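Local coordinates for protein Alpha/beta hydrolase (Streptomyces albidoflavus, PDB 6KSU) that probably closes nonribosomal peptides into macrolactams by heterochiral coupling, acting as a cyclase related to penicillin-binding proteins, at residues A[102-111]-A[123-131]; A[443-451]-A[458-466]. All coordinates share one frame; numbering follows the deposited sequence.

Overall arrangement
From the N terminus, the chain first closes contact 1 within the beta-lactamase-type region: residues 102-111 meet 123-131 across a connection that is partly unmodelled, and the pair lies beside helices 85-98 and 176-189. The chain then completes the seven-stranded antiparallel sheet and passes into an eight-stranded barrel. Near its C terminus, contact 2 pairs strand 445-451 with strand 458-463, closing a hairpin over a six-residue connection. The two contacts follow in series, neither nested nor crossed. The centres of contact 1 and contact 2 are 26 Å apart and the nearest atoms of contact 1 and contact 2 about 11 Å apart, without touching. Contact 1 ties loops to the helical part, whereas contact 2 joins neighbouring barrel staves.

Contact 1: residues A[102-111]-A[123-131]; sequences LDLDDPLAGL and LGTATVRQL
R129 folds over the turn that carries L104 and D105. Its CB lies close to L104 O, the same oxygen that accepts the R129 backbone N at 2.8 Å. CG stands anti to the backbone N (chi1 -169°), CD lies beside D105 OD1, and the bend at chi3 (-61°) then turns NE toward that oxygen. There the guanidinium grips the carboxylate side-on: NE reaches D105 OD1 at 2.7 Å on its syn side, and NH2 donates almost straight to D105 OD2 at 3.0 Å. The two planes are 55° apart, so this salt bridge is twisted rather than flat. L104 CG lies over one face of the guanidinium, toward its rim, while NH1 approaches L104 CD2 at 3.6 Å.

Further along, L108 N donates to A126 O (2.9 Å) and A109 N to G124 O (2.9 Å), lacing the loops together. L108 CD2 meets L131 CD1 tip to tip at 3.7 Å. T127 and Q130 form a capping box at the start of helix 128-132. L102, L104 and V128 turn their side chains to helix 85-98, and L123 and L131 pack on helix 176-189.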
loop_
_atom_site.group_PDB
_atom_site.type_symbol
_atom_site.label_atom_id
_atom_site.label_comp_id
_atom_site.label_asym_id
_atom_site.label_seq_id
_atom_site.Cartn_x
_atom_site.Cartn_y
_atom_site.Cartn_z
ATOM N N LEU A 102 -14.303 -16.819 -10.136
ATOM C CA LEU A 102 -13.953 -15.468 -10.565
ATOM C C LEU A 102 -12.814 -15.524 -11.568
ATOM O O LEU A 102 -11.813 -16.211 -11.345
ATOM C CB LEU A 102 -13.553 -14.586 -9.371
ATOM C CG LEU A 102 -13.196 -13.144 -9.727
ATOM C CD1 LEU A 102 -14.449 -12.328 -9.947
ATOM C CD2 LEU A 102 -12.334 -12.514 -8.633
ATOM N N ASP A 103 -12.954 -14.773 -12.652
ATOM C CA ASP A 103 -12.009 -14.830 -13.756
ATOM C C ASP A 103 -11.089 -13.615 -13.747
ATOM O O ASP A 103 -11.551 -12.473 -13.835
ATOM C CB ASP A 103 -12.752 -14.929 -15.085
ATOM C CG ASP A 103 -11.993 -15.728 -16.108
ATOM O OD1 ASP A 103 -10.867 -15.309 -16.475
ATOM O OD2 ASP A 103 -12.521 -16.775 -16.539
ATOM N N LEU A 104 -9.785 -13.875 -13.684
ATOM C CA LEU A 104 -8.799 -12.814 -13.521
ATOM C C LEU A 104 -8.768 -11.886 -14.727
ATOM O O LEU A 104 -8.409 -10.715 -14.596
ATOM C CB LEU A 104 -7.439 -13.465 -13.270
ATOM C CG LEU A 104 -6.434 -13.015 -12.210
ATOM C CD1 LEU A 104 -7.080 -12.558 -10.907
ATOM C CD2 LEU A 104 -5.490 -14.183 -11.948
ATOM N N ASP A 105 -9.172 -12.385 -15.893
ATOM C CA ASP A 105 -9.242 -11.618 -17.124
ATOM C C ASP A 105 -10.681 -11.364 -17.544
ATOM O O ASP A 105 -10.940 -11.098 -18.719
ATOM C CB ASP A 105 -8.482 -12.330 -18.239
ATOM C CG ASP A 105 -6.992 -12.392 -17.971
ATOM O OD1 ASP A 105 -6.465 -11.432 -17.359
ATOM O OD2 ASP A 105 -6.350 -13.388 -18.373
ATOM N N ASP A 106 -11.627 -11.449 -16.606
ATOM C CA ASP A 106 -12.935 -11.057 -17.118
ATOM C C ASP A 106 -13.120 -9.541 -17.045
ATOM O O ASP A 106 -12.679 -8.899 -16.081
ATOM C CB ASP A 106 -14.047 -11.741 -16.339
ATOM C CG ASP A 106 -14.574 -12.970 -17.052
ATOM O OD1 ASP A 106 -14.146 -13.214 -18.205
ATOM O OD2 ASP A 106 -15.404 -13.694 -16.462
ATOM N N PRO A 107 -13.765 -8.963 -18.056
ATOM C CA PRO A 107 -14.051 -7.526 -18.023
ATOM C C PRO A 107 -15.096 -7.194 -16.973
ATOM O O PRO A 107 -16.092 -7.904 -16.817
ATOM C CB PRO A 107 -14.569 -7.231 -19.436
ATOM C CG PRO A 107 -14.095 -8.386 -20.273
ATOM C CD PRO A 107 -14.103 -9.568 -19.354
ATOM N N LEU A 108 -14.875 -6.077 -16.273
ATOM C CA LEU A 108 -15.759 -5.685 -15.182
ATOM C C LEU A 108 -17.204 -5.483 -15.623
ATOM O O LEU A 108 -18.102 -5.505 -14.770
ATOM C CB LEU A 108 -15.259 -4.399 -14.529
ATOM C CG LEU A 108 -13.846 -4.290 -13.940
ATOM C CD1 LEU A 108 -13.721 -2.940 -13.245
ATOM C CD2 LEU A 108 -13.503 -5.438 -12.982
ATOM N N ALA A 109 -17.455 -5.270 -16.921
ATOM C CA ALA A 109 -18.823 -5.035 -17.381
ATOM C C ALA A 109 -19.700 -6.258 -17.155
ATOM O O ALA A 109 -20.861 -6.128 -16.749
ATOM C CB ALA A 109 -18.830 -4.637 -18.857
ATOM N N GLY A 110 -19.158 -7.454 -17.404
ATOM C CA GLY A 110 -19.900 -8.679 -17.156
ATOM C C GLY A 110 -20.114 -8.991 -15.688
ATOM O O GLY A 110 -20.995 -9.791 -15.356
ATOM N N LEU A 111 -19.330 -8.373 -14.804
ATOM C CA LEU A 111 -19.455 -8.610 -13.373
ATOM C C LEU A 111 -20.393 -7.626 -12.695
ATOM O O LEU A 111 -21.065 -7.996 -11.726
ATOM C CB LEU A 111 -18.076 -8.550 -12.707
ATOM C CG LEU A 111 -17.070 -9.607 -13.179
ATOM C CD1 LEU A 111 -15.687 -9.029 -13.441
ATOM C CD2 LEU A 111 -17.006 -10.753 -12.169
ATOM N N LEU A 123 -14.780 1.891 -18.034
ATOM C CA LEU A 123 -14.184 1.102 -16.965
ATOM C C LEU A 123 -14.639 -0.346 -17.052
ATOM O O LEU A 123 -13.962 -1.233 -16.523
ATOM C CB LEU A 123 -14.524 1.729 -15.605
ATOM C CG LEU A 123 -14.170 1.082 -14.246
ATOM C CD1 LEU A 123 -12.669 1.003 -13.964
ATOM C CD2 LEU A 123 -14.861 1.807 -13.102
ATOM N N GLY A 124 -15.747 -0.603 -17.755
ATOM C CA GLY A 124 -16.232 -1.957 -17.942
ATOM C C GLY A 124 -15.298 -2.846 -18.729
ATOM O O GLY A 124 -15.454 -4.066 -18.693
ATOM N N THR A 125 -14.327 -2.267 -19.428
ATOM C CA THR A 125 -13.365 -3.040 -20.197
ATOM C C THR A 125 -12.089 -3.349 -19.424
ATOM O O THR A 125 -11.240 -4.089 -19.932
ATOM C CB THR A 125 -13.025 -2.306 -21.505
ATOM O OG1 THR A 125 -11.968 -1.370 -21.283
ATOM C CG2 THR A 125 -14.239 -1.560 -22.023
ATOM N N ALA A 126 -11.928 -2.811 -18.211
ATOM C CA ALA A 126 -10.803 -3.193 -17.369
ATOM C C ALA A 126 -11.076 -4.546 -16.702
ATOM O O ALA A 126 -12.202 -5.039 -16.691
ATOM C CB ALA A 126 -10.513 -2.108 -16.327
ATOM N N THR A 127 -10.029 -5.143 -16.125
ATOM C CA THR A 127 -10.100 -6.483 -15.561
ATOM C C THR A 127 -9.673 -6.532 -14.093
ATOM O O THR A 127 -8.884 -5.712 -13.603
ATOM C CB THR A 127 -9.238 -7.444 -16.371
ATOM O OG1 THR A 127 -7.865 -7.054 -16.288
ATOM C CG2 THR A 127 -9.689 -7.432 -17.854
ATOM N N VAL A 128 -10.198 -7.539 -13.397
ATOM C CA VAL A 128 -9.712 -7.868 -12.057
ATOM C C VAL A 128 -8.182 -7.918 -12.026
ATOM O O VAL A 128 -7.548 -7.365 -11.121
ATOM C CB VAL A 128 -10.348 -9.194 -11.580
ATOM C CG1 VAL A 128 -9.694 -9.689 -10.290
ATOM C CG2 VAL A 128 -11.843 -9.009 -11.378
ATOM N N ARG A 129 -7.558 -8.544 -13.027
ATOM C CA ARG A 129 -6.096 -8.596 -13.034
ATOM C C ARG A 129 -5.475 -7.198 -13.066
ATOM O O ARG A 129 -4.467 -6.943 -12.392
ATOM C CB ARG A 129 -5.591 -9.409 -14.224
ATOM C CG ARG A 129 -4.094 -9.724 -14.141
ATOM C CD ARG A 129 -3.527 -10.174 -15.482
ATOM N NE ARG A 129 -4.177 -11.403 -15.944
ATOM C CZ ARG A 129 -4.021 -12.603 -15.378
ATOM N NH1 ARG A 129 -3.228 -12.759 -14.320
ATOM N NH2 ARG A 129 -4.657 -13.658 -15.879
ATOM N N GLN A 130 -6.051 -6.287 -13.862
ATOM C CA GLN A 130 -5.543 -4.923 -13.897
ATOM C C GLN A 130 -5.821 -4.186 -12.599
ATOM O O GLN A 130 -5.014 -3.353 -12.185
ATOM C CB GLN A 130 -6.160 -4.153 -15.064
ATOM C CG GLN A 130 -5.827 -4.731 -16.437
ATOM C CD GLN A 130 -6.738 -4.194 -17.526
ATOM O OE1 GLN A 130 -7.851 -3.750 -17.252
ATOM N NE2 GLN A 130 -6.276 -4.245 -18.772
ATOM N N LEU A 131 -6.983 -4.425 -11.985
ATOM C CA LEU A 131 -7.277 -3.781 -10.711
ATOM C C LEU A 131 -6.248 -4.185 -9.658
ATOM O O LEU A 131 -5.620 -3.325 -9.029
ATOM C CB LEU A 131 -8.695 -4.118 -10.251
ATOM C CG LEU A 131 -9.875 -3.540 -11.050
ATOM C CD1 LEU A 131 -11.163 -4.057 -10.433
ATOM C CD2 LEU A 131 -9.883 -2.045 -11.054
#

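Contact 2: residues A[443-451]-A[458-466]; sequences LPITGRFVR and VALLQYGGR
This antiparallel beta hairpin supplies two adjacent staves of the C-terminal eight-stranded up-and-down barrel, which resembles a lipocalin fold. Strand 445-451 lies between 432-437 and 458-463, and the latter turns through a type I' turn, Y463 to R466, into the last strand. R448 and Q462 form a hydrogen-bonded pair, with R448 N donating to Q462 O at 2.8 Å and Q462 N returning a bond to R448 O. Near the hairpin's closed end the register slips in a classic beta bulge: V450 O accepts both L460 N at 2.9 Å and A459 N at 3.0 Å.

On one face, F449 CD1 rests on V458 CG1 at 3.8 Å and CE1 lies by L461 CD1; the ring also meets H392 edge-to-face. The other face carries R448, V450, L460 and Q462, with V450 CB against L460 CB at 3.6 Å. Here R448 and Q462 run side by side, each with CG between its own backbone N and carbonyl carbon, and their planar ends differ by only 8°. R448 NE and NH2 both point to Q462 OE1, although the modelled lengths are so short that their exact values are doubtful. R448 and Q462 touch F302, and L460 touches F166, joining this side of the barrel to the beta-lactamase-type domain. R451 salt-bridges D431. Toward the open end, I445 CG2 sits over the Y463 ring face in a CH-pi contact, 3.8 Å from the ring centroid and 29° off the normal.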
loop_
_atom_site.group_PDB
_atom_site.type_symbol
_atom_site.label_atom_id
_atom_site.label_comp_id
_atom_site.label_asym_id
_atom_site.label_seq_id
_atom_site.Cartn_x
_atom_site.Cartn_y
_atom_site.Cartn_z
ATOM N N LEU A 443 8.549 18.893 0.127
ATOM C CA LEU A 443 9.481 17.946 -0.463
ATOM C C LEU A 443 9.601 18.159 -1.971
ATOM O O LEU A 443 8.626 18.543 -2.635
ATOM C CB LEU A 443 9.027 16.532 -0.185
ATOM C CG LEU A 443 8.794 16.212 1.291
ATOM C CD1 LEU A 443 7.905 14.969 1.439
ATOM C CD2 LEU A 443 10.135 16.051 2.019
ATOM N N PRO A 444 10.789 17.930 -2.524
ATOM C CA PRO A 444 10.933 17.936 -3.984
ATOM C C PRO A 444 10.290 16.694 -4.579
ATOM O O PRO A 444 10.019 15.717 -3.882
ATOM C CB PRO A 444 12.453 17.939 -4.199
ATOM C CG PRO A 444 12.996 17.276 -2.954
ATOM C CD PRO A 444 12.059 17.649 -1.837
ATOM N N ILE A 445 10.048 16.737 -5.891
ATOM C CA ILE A 445 9.330 15.668 -6.593
ATOM C C ILE A 445 10.223 15.105 -7.687
ATOM O O ILE A 445 10.537 15.798 -8.662
ATOM C CB ILE A 445 7.996 16.150 -7.178
ATOM C CG1 ILE A 445 7.056 16.630 -6.052
ATOM C CG2 ILE A 445 7.353 15.037 -7.993
ATOM C CD1 ILE A 445 5.779 17.299 -6.553
ATOM N N THR A 446 10.627 13.846 -7.541
ATOM C CA THR A 446 11.238 13.110 -8.639
ATOM C C THR A 446 10.186 12.237 -9.303
ATOM O O THR A 446 9.554 11.408 -8.648
ATOM C CB THR A 446 12.404 12.250 -8.176
ATOM O OG1 THR A 446 13.482 13.104 -7.781
ATOM C CG2 THR A 446 12.855 11.330 -9.322
ATOM N N GLY A 447 9.994 12.439 -10.600
ATOM C CA GLY A 447 9.048 11.657 -11.350
ATOM C C GLY A 447 9.550 11.426 -12.762
ATOM O O GLY A 447 10.719 11.675 -13.059
ATOM N N ARG A 448 8.675 10.933 -13.635
ATOM C CA ARG A 448 8.978 10.811 -15.056
ATOM C C ARG A 448 7.750 11.174 -15.876
ATOM O O ARG A 448 6.615 11.160 -15.397
ATOM C CB ARG A 448 9.441 9.409 -15.455
ATOM C CG ARG A 448 8.344 8.332 -15.321
ATOM C CD ARG A 448 8.812 7.018 -15.895
ATOM N NE ARG A 448 7.792 5.995 -15.778
ATOM C CZ ARG A 448 7.962 4.731 -16.147
ATOM N NH1 ARG A 448 9.118 4.329 -16.658
ATOM N NH2 ARG A 448 6.966 3.871 -16.000
ATOM N N PHE A 449 8.011 11.557 -17.113
ATOM C CA PHE A 449 6.986 11.648 -18.140
ATOM C C PHE A 449 6.885 10.335 -18.895
ATOM O O PHE A 449 7.857 9.587 -19.026
ATOM C CB PHE A 449 7.294 12.792 -19.100
ATOM C CG PHE A 449 7.314 14.117 -18.417
ATOM C CD1 PHE A 449 6.138 14.800 -18.195
ATOM C CD2 PHE A 449 8.493 14.632 -17.921
ATOM C CE1 PHE A 449 6.152 16.008 -17.529
ATOM C CE2 PHE A 449 8.511 15.830 -17.254
ATOM C CZ PHE A 449 7.343 16.519 -17.058
ATOM N N VAL A 450 5.684 10.055 -19.373
ATOM C CA VAL A 450 5.396 8.843 -20.125
ATOM C C VAL A 450 4.672 9.235 -21.406
ATOM O O VAL A 450 3.746 10.056 -21.376
ATOM C CB VAL A 450 4.559 7.850 -19.291
ATOM C CG1 VAL A 450 4.287 6.568 -20.083
ATOM C CG2 VAL A 450 5.294 7.543 -18.003
ATOM N N ARG A 451 5.115 8.667 -22.520
ATOM C CA ARG A 451 4.483 8.808 -23.825
ATOM C C ARG A 451 3.764 7.514 -24.179
ATOM O O ARG A 451 4.172 6.425 -23.760
ATOM C CB ARG A 451 5.518 9.111 -24.916
ATOM C CG ARG A 451 6.319 10.398 -24.699
ATOM C CD ARG A 451 7.585 10.466 -25.560
ATOM N NE ARG A 451 8.614 11.270 -24.912
ATOM C CZ ARG A 451 8.682 12.594 -25.006
ATOM N NH1 ARG A 451 7.769 13.238 -25.723
ATOM N NH2 ARG A 451 9.645 13.271 -24.377
ATOM N N VAL A 458 4.021 14.139 -24.808
ATOM C CA VAL A 458 3.891 13.766 -23.405
ATOM C C VAL A 458 2.420 13.521 -23.084
ATOM O O VAL A 458 1.559 14.381 -23.308
ATOM C CB VAL A 458 4.502 14.855 -22.515
ATOM C CG1 VAL A 458 3.833 14.871 -21.158
ATOM C CG2 VAL A 458 6.043 14.675 -22.407
ATOM N N ALA A 459 2.116 12.329 -22.583
ATOM C CA ALA A 459 0.751 12.014 -22.181
ATOM C C ALA A 459 0.584 11.802 -20.678
ATOM O O ALA A 459 -0.515 12.018 -20.149
ATOM C CB ALA A 459 0.252 10.767 -22.926
ATOM N N LEU A 460 1.644 11.398 -19.981
ATOM C CA LEU A 460 1.566 11.120 -18.556
ATOM C C LEU A 460 2.742 11.722 -17.812
ATOM O O LEU A 460 3.871 11.747 -18.311
ATOM C CB LEU A 460 1.545 9.613 -18.268
ATOM C CG LEU A 460 0.216 8.947 -18.558
ATOM C CD1 LEU A 460 0.258 7.525 -18.020
ATOM C CD2 LEU A 460 -0.883 9.778 -17.914
ATOM N N LEU A 461 2.453 12.182 -16.604
ATOM C CA LEU A 461 3.440 12.442 -15.572
ATOM C C LEU A 461 3.194 11.440 -14.445
ATOM O O LEU A 461 2.056 11.304 -13.976
ATOM C CB LEU A 461 3.288 13.895 -15.098
ATOM C CG LEU A 461 4.029 14.581 -13.956
ATOM C CD1 LEU A 461 3.908 16.106 -14.153
ATOM C CD2 LEU A 461 3.558 14.149 -12.541
ATOM N N GLN A 462 4.232 10.706 -14.028
ATOM C CA GLN A 462 4.068 9.880 -12.843
ATOM C C GLN A 462 5.198 10.104 -11.841
ATOM O O GLN A 462 6.351 10.348 -12.210
ATOM C CB GLN A 462 3.893 8.374 -13.198
ATOM C CG GLN A 462 5.037 7.682 -13.856
ATOM C CD GLN A 462 4.696 6.253 -14.262
ATOM O OE1 GLN A 462 5.566 5.521 -14.712
ATOM N NE2 GLN A 462 3.429 5.852 -14.103
ATOM N N TYR A 463 4.820 10.036 -10.559
ATOM C CA TYR A 463 5.680 10.170 -9.382
ATOM C C TYR A 463 4.934 9.605 -8.183
ATOM O O TYR A 463 3.702 9.652 -8.135
ATOM C CB TYR A 463 6.059 11.635 -9.092
ATOM C CG TYR A 463 4.955 12.478 -8.455
ATOM C CD1 TYR A 463 4.947 12.729 -7.079
ATOM C CD2 TYR A 463 3.933 13.039 -9.227
ATOM C CE1 TYR A 463 3.959 13.517 -6.488
ATOM C CE2 TYR A 463 2.923 13.821 -8.644
ATOM C CZ TYR A 463 2.952 14.057 -7.265
ATOM O OH TYR A 463 1.979 14.823 -6.651
ATOM N N GLY A 464 5.688 9.123 -7.194
ATOM C CA GLY A 464 5.072 8.447 -6.051
ATOM C C GLY A 464 4.127 7.322 -6.459
ATOM O O GLY A 464 3.144 7.045 -5.770
ATOM N N GLY A 465 4.393 6.688 -7.602
ATOM C CA GLY A 465 3.555 5.625 -8.127
ATOM C C GLY A 465 2.180 6.038 -8.611
ATOM O O GLY A 465 1.399 5.165 -8.987
ATOM N N ARG A 466 1.842 7.328 -8.620
ATOM C CA ARG A 466 0.603 7.767 -9.248
ATOM C C ARG A 466 0.891 8.334 -10.635
ATOM O O ARG A 466 1.965 8.883 -10.877
ATOM C CB ARG A 466 -0.108 8.833 -8.406
ATOM C CG ARG A 466 -1.080 8.246 -7.387
ATOM C CD ARG A 466 -0.335 7.797 -6.131
ATOM N NE ARG A 466 -1.223 7.606 -4.988
ATOM C CZ ARG A 466 -0.844 7.041 -3.844
ATOM N NH1 ARG A 466 0.416 6.628 -3.718
ATOM N NH2 ARG A 466 -1.718 6.879 -2.838
#